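Local structure of HPT domain (Escherichia coli, 2A0B) at residues A[36-48]-A[101-113]. The protein is the histidine-containing phosphotransfer domain of the anaerobic sensor kinase ArcB, passing phosphoryl groups along the phosphorelay that activates the response regulator ArcA. Residues are numbered along the deposited sequence; the frame is centred on the assembly and turned at random.
Sequences FEKMMPGYVSVLE and IEEMKEEWRHDVE. With ZN (zinc ion), chain B.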
loop_
_atom_site.group_PDB
_atom_site.type_symbol
_atom_site.label_atom_id
_atom_site.label_comp_id
_atom_site.label_asym_id
_atom_site.label_seq_id
_atom_site.Cartn_x
_atom_site.Cartn_y
_atom_site.Cartn_z
ATOM N N PHE A 36 -7.211 -5.488 4.832
ATOM C CA PHE A 36 -6.347 -4.296 4.479
ATOM C C PHE A 36 -7.224 -3.045 4.544
ATOM O O PHE A 36 -6.741 -2.055 5.148
ATOM C CB PHE A 36 -5.769 -4.511 3.111
ATOM C CG PHE A 36 -4.844 -3.395 2.635
ATOM C CD1 PHE A 36 -3.525 -3.392 3.022
ATOM C CD2 PHE A 36 -5.361 -2.434 1.793
ATOM C CE1 PHE A 36 -2.698 -2.354 2.538
ATOM C CE2 PHE A 36 -4.543 -1.384 1.347
ATOM C CZ PHE A 36 -3.221 -1.376 1.705
ATOM N N GLU A 37 -8.405 -3.117 3.932
ATOM C CA GLU A 37 -9.249 -1.885 3.996
ATOM C C GLU A 37 -9.624 -1.442 5.367
ATOM O O GLU A 37 -9.825 -0.262 5.700
ATOM C CB GLU A 37 -10.578 -2.160 3.276
ATOM C CG GLU A 37 -10.567 -2.292 1.782
ATOM C CD GLU A 37 -12.048 -2.424 1.377
ATOM O OE1 GLU A 37 -12.737 -1.408 1.360
ATOM O OE2 GLU A 37 -12.514 -3.548 1.196
ATOM N N LYS A 38 -9.835 -2.372 6.355
ATOM C CA LYS A 38 -10.181 -1.951 7.686
ATOM C C LYS A 38 -8.996 -1.385 8.474
ATOM O O LYS A 38 -9.246 -0.655 9.414
ATOM C CB LYS A 38 -10.875 -3.071 8.471
ATOM C CG LYS A 38 -10.117 -3.952 9.405
ATOM C CD LYS A 38 -11.092 -4.750 10.290
ATOM C CE LYS A 38 -11.019 -6.233 9.966
ATOM N NZ LYS A 38 -12.023 -6.960 10.815
ATOM N N MET A 39 -7.761 -1.800 8.086
ATOM C CA MET A 39 -6.638 -1.339 8.884
ATOM C C MET A 39 -6.006 -0.030 8.344
ATOM O O MET A 39 -5.424 0.704 9.137
ATOM C CB MET A 39 -5.498 -2.366 8.878
ATOM C CG MET A 39 -5.976 -3.748 9.396
ATOM S SD MET A 39 -6.653 -3.744 11.046
ATOM C CE MET A 39 -5.304 -3.199 12.028
ATOM N N MET A 40 -6.210 0.160 7.052
ATOM C CA MET A 40 -5.513 1.315 6.424
ATOM C C MET A 40 -5.893 2.659 6.993
ATOM O O MET A 40 -4.961 3.500 7.166
ATOM C CB MET A 40 -5.649 1.269 4.918
ATOM C CG MET A 40 -4.568 0.608 4.104
ATOM S SD MET A 40 -2.898 1.263 4.429
ATOM C CE MET A 40 -2.646 2.408 3.043
ATOM N N PRO A 41 -7.130 2.936 7.340
ATOM C CA PRO A 41 -7.441 4.231 7.938
ATOM C C PRO A 41 -6.579 4.537 9.135
ATOM O O PRO A 41 -5.992 5.649 9.330
ATOM C CB PRO A 41 -8.928 4.193 8.307
ATOM C CG PRO A 41 -9.468 3.169 7.384
ATOM C CD PRO A 41 -8.363 2.136 7.172
ATOM N N GLY A 42 -6.383 3.582 10.059
ATOM C CA GLY A 42 -5.570 3.736 11.209
ATOM C C GLY A 42 -4.094 3.828 10.891
ATOM O O GLY A 42 -3.371 4.593 11.556
ATOM N N TYR A 43 -3.569 3.106 9.905
ATOM C CA TYR A 43 -2.180 3.145 9.518
ATOM C C TYR A 43 -1.874 4.586 8.948
ATOM O O TYR A 43 -0.820 5.081 9.306
ATOM C CB TYR A 43 -1.773 2.088 8.491
ATOM C CG TYR A 43 -1.868 0.608 8.994
ATOM C CD1 TYR A 43 -2.053 0.354 10.311
ATOM C CD2 TYR A 43 -1.768 -0.326 7.974
ATOM C CE1 TYR A 43 -2.115 -1.020 10.727
ATOM C CE2 TYR A 43 -1.819 -1.721 8.352
ATOM C CZ TYR A 43 -2.004 -1.902 9.694
ATOM O OH TYR A 43 -2.045 -3.274 10.157
ATOM N N VAL A 44 -2.835 5.059 8.186
ATOM C CA VAL A 44 -2.514 6.413 7.581
ATOM C C VAL A 44 -2.615 7.461 8.670
ATOM O O VAL A 44 -1.736 8.354 8.715
ATOM C CB VAL A 44 -3.455 6.637 6.416
ATOM C CG1 VAL A 44 -3.396 8.143 5.983
ATOM C CG2 VAL A 44 -3.144 5.823 5.179
ATOM N N SER A 45 -3.550 7.356 9.615
ATOM C CA SER A 45 -3.613 8.289 10.720
ATOM C C SER A 45 -2.350 8.275 11.561
ATOM O O SER A 45 -1.856 9.305 12.051
ATOM C CB SER A 45 -4.863 8.071 11.575
ATOM O OG SER A 45 -6.006 8.180 10.736
ATOM N N VAL A 46 -1.733 7.107 11.796
ATOM C CA VAL A 46 -0.487 7.025 12.542
ATOM C C VAL A 46 0.643 7.671 11.742
ATOM O O VAL A 46 1.457 8.375 12.348
ATOM C CB VAL A 46 -0.104 5.566 12.890
ATOM C CG1 VAL A 46 1.308 5.442 13.434
ATOM C CG2 VAL A 46 -1.132 5.066 13.918
ATOM N N LEU A 47 0.728 7.473 10.429
ATOM C CA LEU A 47 1.708 8.132 9.597
ATOM C C LEU A 47 1.596 9.672 9.789
ATOM O O LEU A 47 2.648 10.273 10.006
ATOM C CB LEU A 47 1.562 7.937 8.084
ATOM C CG LEU A 47 2.224 6.728 7.459
ATOM C CD1 LEU A 47 1.805 6.604 6.001
ATOM C CD2 LEU A 47 3.753 6.817 7.603
ATOM N N GLU A 48 0.385 10.148 9.681
ATOM C CA GLU A 48 0.185 11.613 9.786
ATOM C C GLU A 48 0.557 12.143 11.143
ATOM O O GLU A 48 1.168 13.229 11.223
ATOM C CB GLU A 48 -1.282 11.972 9.538
ATOM C CG GLU A 48 -1.832 11.581 8.195
ATOM C CD GLU A 48 -1.498 12.546 7.084
ATOM O OE1 GLU A 48 -0.488 13.268 7.169
ATOM O OE2 GLU A 48 -2.303 12.575 6.134
ATOM N N ILE A 101 3.282 10.668 1.974
ATOM C CA ILE A 101 2.251 10.391 2.952
ATOM C C ILE A 101 0.925 10.869 2.401
ATOM O O ILE A 101 -0.111 10.248 2.409
ATOM C CB ILE A 101 2.579 10.880 4.344
ATOM C CG1 ILE A 101 3.818 10.066 4.863
ATOM C CG2 ILE A 101 1.354 10.892 5.231
ATOM C CD1 ILE A 101 4.307 10.643 6.201
ATOM N N GLU A 102 0.873 12.202 1.984
ATOM C CA GLU A 102 -0.384 12.686 1.424
ATOM C C GLU A 102 -0.825 11.941 0.191
ATOM O O GLU A 102 -2.042 11.732 0.014
ATOM C CB GLU A 102 -0.094 14.178 1.021
ATOM C CG GLU A 102 -1.372 14.822 0.500
ATOM C CD GLU A 102 -2.524 14.979 1.450
ATOM O OE1 GLU A 102 -2.442 14.988 2.702
ATOM O OE2 GLU A 102 -3.636 15.085 0.880
ATOM N N GLU A 103 0.017 11.549 -0.728
ATOM C CA GLU A 103 -0.252 10.780 -1.906
ATOM C C GLU A 103 -0.930 9.427 -1.487
ATOM O O GLU A 103 -1.979 9.091 -2.002
ATOM C CB GLU A 103 1.009 10.485 -2.657
ATOM C CG GLU A 103 0.733 9.743 -3.931
ATOM C CD GLU A 103 1.982 9.383 -4.650
ATOM O OE1 GLU A 103 3.105 10.000 -4.469
ATOM O OE2 GLU A 103 1.989 8.466 -5.505
ATOM N N MET A 104 -0.257 8.830 -0.506
ATOM C CA MET A 104 -0.885 7.570 0.035
ATOM C C MET A 104 -2.259 7.798 0.582
ATOM O O MET A 104 -3.205 7.031 0.294
ATOM C CB MET A 104 -0.016 7.049 1.211
ATOM C CG MET A 104 -0.715 5.822 1.833
ATOM S SD MET A 104 0.151 4.303 1.323
ATOM C CE MET A 104 1.664 4.645 2.241
ATOM N N LYS A 105 -2.492 8.831 1.401
ATOM C CA LYS A 105 -3.740 9.137 2.045
ATOM C C LYS A 105 -4.824 9.324 0.983
ATOM O O LYS A 105 -5.976 8.871 1.109
ATOM C CB LYS A 105 -3.574 10.394 2.903
ATOM C CG LYS A 105 -4.904 10.907 3.475
ATOM C CD LYS A 105 -4.610 12.163 4.300
ATOM C CE LYS A 105 -5.673 12.368 5.371
ATOM N NZ LYS A 105 -5.588 13.749 5.957
ATOM N N GLU A 106 -4.472 10.096 -0.048
ATOM C CA GLU A 106 -5.464 10.429 -1.066
ATOM C C GLU A 106 -5.820 9.272 -1.967
ATOM O O GLU A 106 -6.950 9.271 -2.493
ATOM C CB GLU A 106 -4.985 11.601 -2.005
ATOM C CG GLU A 106 -4.946 12.922 -1.242
ATOM C CD GLU A 106 -4.433 14.099 -2.116
ATOM O OE1 GLU A 106 -4.465 14.027 -3.335
ATOM O OE2 GLU A 106 -3.995 15.036 -1.435
ATOM N N GLU A 107 -4.946 8.291 -2.260
ATOM C CA GLU A 107 -5.214 7.305 -3.244
ATOM C C GLU A 107 -5.504 5.824 -2.697
ATOM O O GLU A 107 -5.920 5.161 -3.654
ATOM C CB GLU A 107 -4.068 7.108 -4.186
ATOM C CG GLU A 107 -2.880 6.355 -3.547
ATOM C CD GLU A 107 -1.863 6.144 -4.599
ATOM O OE1 GLU A 107 -1.980 5.488 -5.633
ATOM O OE2 GLU A 107 -0.789 6.793 -4.397
ATOM N N TRP A 108 -5.276 5.641 -1.441
ATOM C CA TRP A 108 -5.330 4.129 -1.219
ATOM C C TRP A 108 -6.716 3.516 -1.439
ATOM O O TRP A 108 -6.659 2.367 -1.951
ATOM C CB TRP A 108 -4.812 3.866 0.181
ATOM C CG TRP A 108 -5.656 4.264 1.312
ATOM C CD1 TRP A 108 -5.657 5.424 2.038
ATOM C CD2 TRP A 108 -6.751 3.511 1.898
ATOM N NE1 TRP A 108 -6.575 5.458 3.021
ATOM C CE2 TRP A 108 -7.284 4.225 2.922
ATOM C CE3 TRP A 108 -7.218 2.208 1.528
ATOM C CZ2 TRP A 108 -8.360 3.798 3.721
ATOM C CZ3 TRP A 108 -8.286 1.784 2.321
ATOM C CH2 TRP A 108 -8.821 2.537 3.361
ATOM N N ARG A 109 -7.761 4.283 -1.134
ATOM C CA ARG A 109 -9.090 3.645 -1.396
ATOM C C ARG A 109 -9.250 3.369 -2.841
ATOM O O ARG A 109 -9.840 2.356 -3.345
ATOM C CB ARG A 109 -10.167 4.467 -0.710
ATOM C CG ARG A 109 -10.082 4.689 0.781
ATOM C CD ARG A 109 -11.269 5.429 1.376
ATOM N NE ARG A 109 -11.288 5.541 2.829
ATOM C CZ ARG A 109 -10.675 6.462 3.556
ATOM N NH1 ARG A 109 -9.915 7.380 2.956
ATOM N NH2 ARG A 109 -10.772 6.439 4.878
ATOM N N HIS A 110 -8.810 4.271 -3.788
ATOM C CA HIS A 110 -8.873 4.037 -5.193
ATOM C C HIS A 110 -8.121 2.820 -5.689
ATOM O O HIS A 110 -8.512 2.048 -6.534
ATOM C CB HIS A 110 -8.429 5.344 -5.962
ATOM C CG HIS A 110 -8.178 5.159 -7.404
ATOM N ND1 HIS A 110 -9.195 5.094 -8.333
ATOM C CD2 HIS A 110 -7.069 5.006 -8.184
ATOM C CE1 HIS A 110 -8.740 4.907 -9.541
ATOM N NE2 HIS A 110 -7.430 4.857 -9.499
ATOM N N ASP A 111 -6.871 2.643 -5.137
ATOM C CA ASP A 111 -6.068 1.494 -5.488
ATOM C C ASP A 111 -6.847 0.190 -4.988
ATOM O O ASP A 111 -6.778 -0.686 -5.857
ATOM C CB ASP A 111 -4.743 1.544 -4.722
ATOM C CG ASP A 111 -3.665 2.461 -5.272
ATOM O OD1 ASP A 111 -4.101 3.625 -5.581
ATOM O OD2 ASP A 111 -2.491 2.196 -5.522
ATOM N N VAL A 112 -7.469 0.314 -3.872
ATOM C CA VAL A 112 -8.244 -0.951 -3.464
ATOM C C VAL A 112 -9.380 -1.199 -4.421
ATOM O O VAL A 112 -9.650 -2.327 -4.878
ATOM C CB VAL A 112 -8.734 -0.750 -2.059
ATOM C CG1 VAL A 112 -9.884 -1.703 -1.659
ATOM C CG2 VAL A 112 -7.597 -0.796 -1.017
ATOM N N GLU A 113 -10.088 -0.094 -4.882
ATOM C CA GLU A 113 -11.157 -0.355 -5.852
ATOM C C GLU A 113 -10.707 -0.923 -7.141
ATOM O O GLU A 113 -11.343 -1.703 -7.866
ATOM C CB GLU A 113 -11.868 1.028 -6.145
ATOM C CG GLU A 113 -12.607 1.508 -4.944
ATOM C CD GLU A 113 -13.106 2.955 -5.009
ATOM O OE1 GLU A 113 -12.636 3.688 -5.892
ATOM O OE2 GLU A 113 -13.930 3.307 -4.174
HETATM ZN ZN ZN B . 0.417 7.196 -5.984
#
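In the four-helix bundle of this HPt domain, helices 26-52 and 93-122 run antiparallel, and Trp108 is wedged between them against Met40, Pro41 and Val44. The axes of the two segments approach to 10.4 Å at 168°. Trp108 CG sits between the backbone N and the carbonyl carbon (chi1 71°), which turns one indole face to Met40. Met40 CB stands over the six-membered ring, 3.6 Å from its centroid and nearly on the normal, a CH-pi contact; Met40 SD lies farther off, above the five-membered ring. Pro41 CD meets Trp108 CZ2 at 3.8 Å. Proline suits the kink here, having no N-H to give to the turn before. With an alanine at Trp108, Met40 and Pro41 are likely to lose the ring they pack on, leaving a gap between the helices.

Flexible thioether chains let Met40 CE cross to Met104 SD at 3.8 Å, in one of two modelled Met104 conformers, while branched Val44, Leu47 and Ile101 fill the buried face. Toward one end, Val112 forks: CG1 packs on Glu37 CG at 3.6 Å, and CG2 meets the edge of the Phe36 ring. The Glu37 carboxylate itself continues to a salt bridge with Lys116. At the other end, Leu47 CD2 touches Ile101 CD1 at 4.1 Å, and Glu48, bent at chi2 (-82°) in one of its two conformers, brings OE2 to 3.5 Å from Lys105 NZ, a long salt bridge. On another side of helix 93-122, Glu103 and Glu107 bind zinc together with His77. The interface thus coheres through apolar and aromatic packing, with a single salt bridge between the segments, at one end.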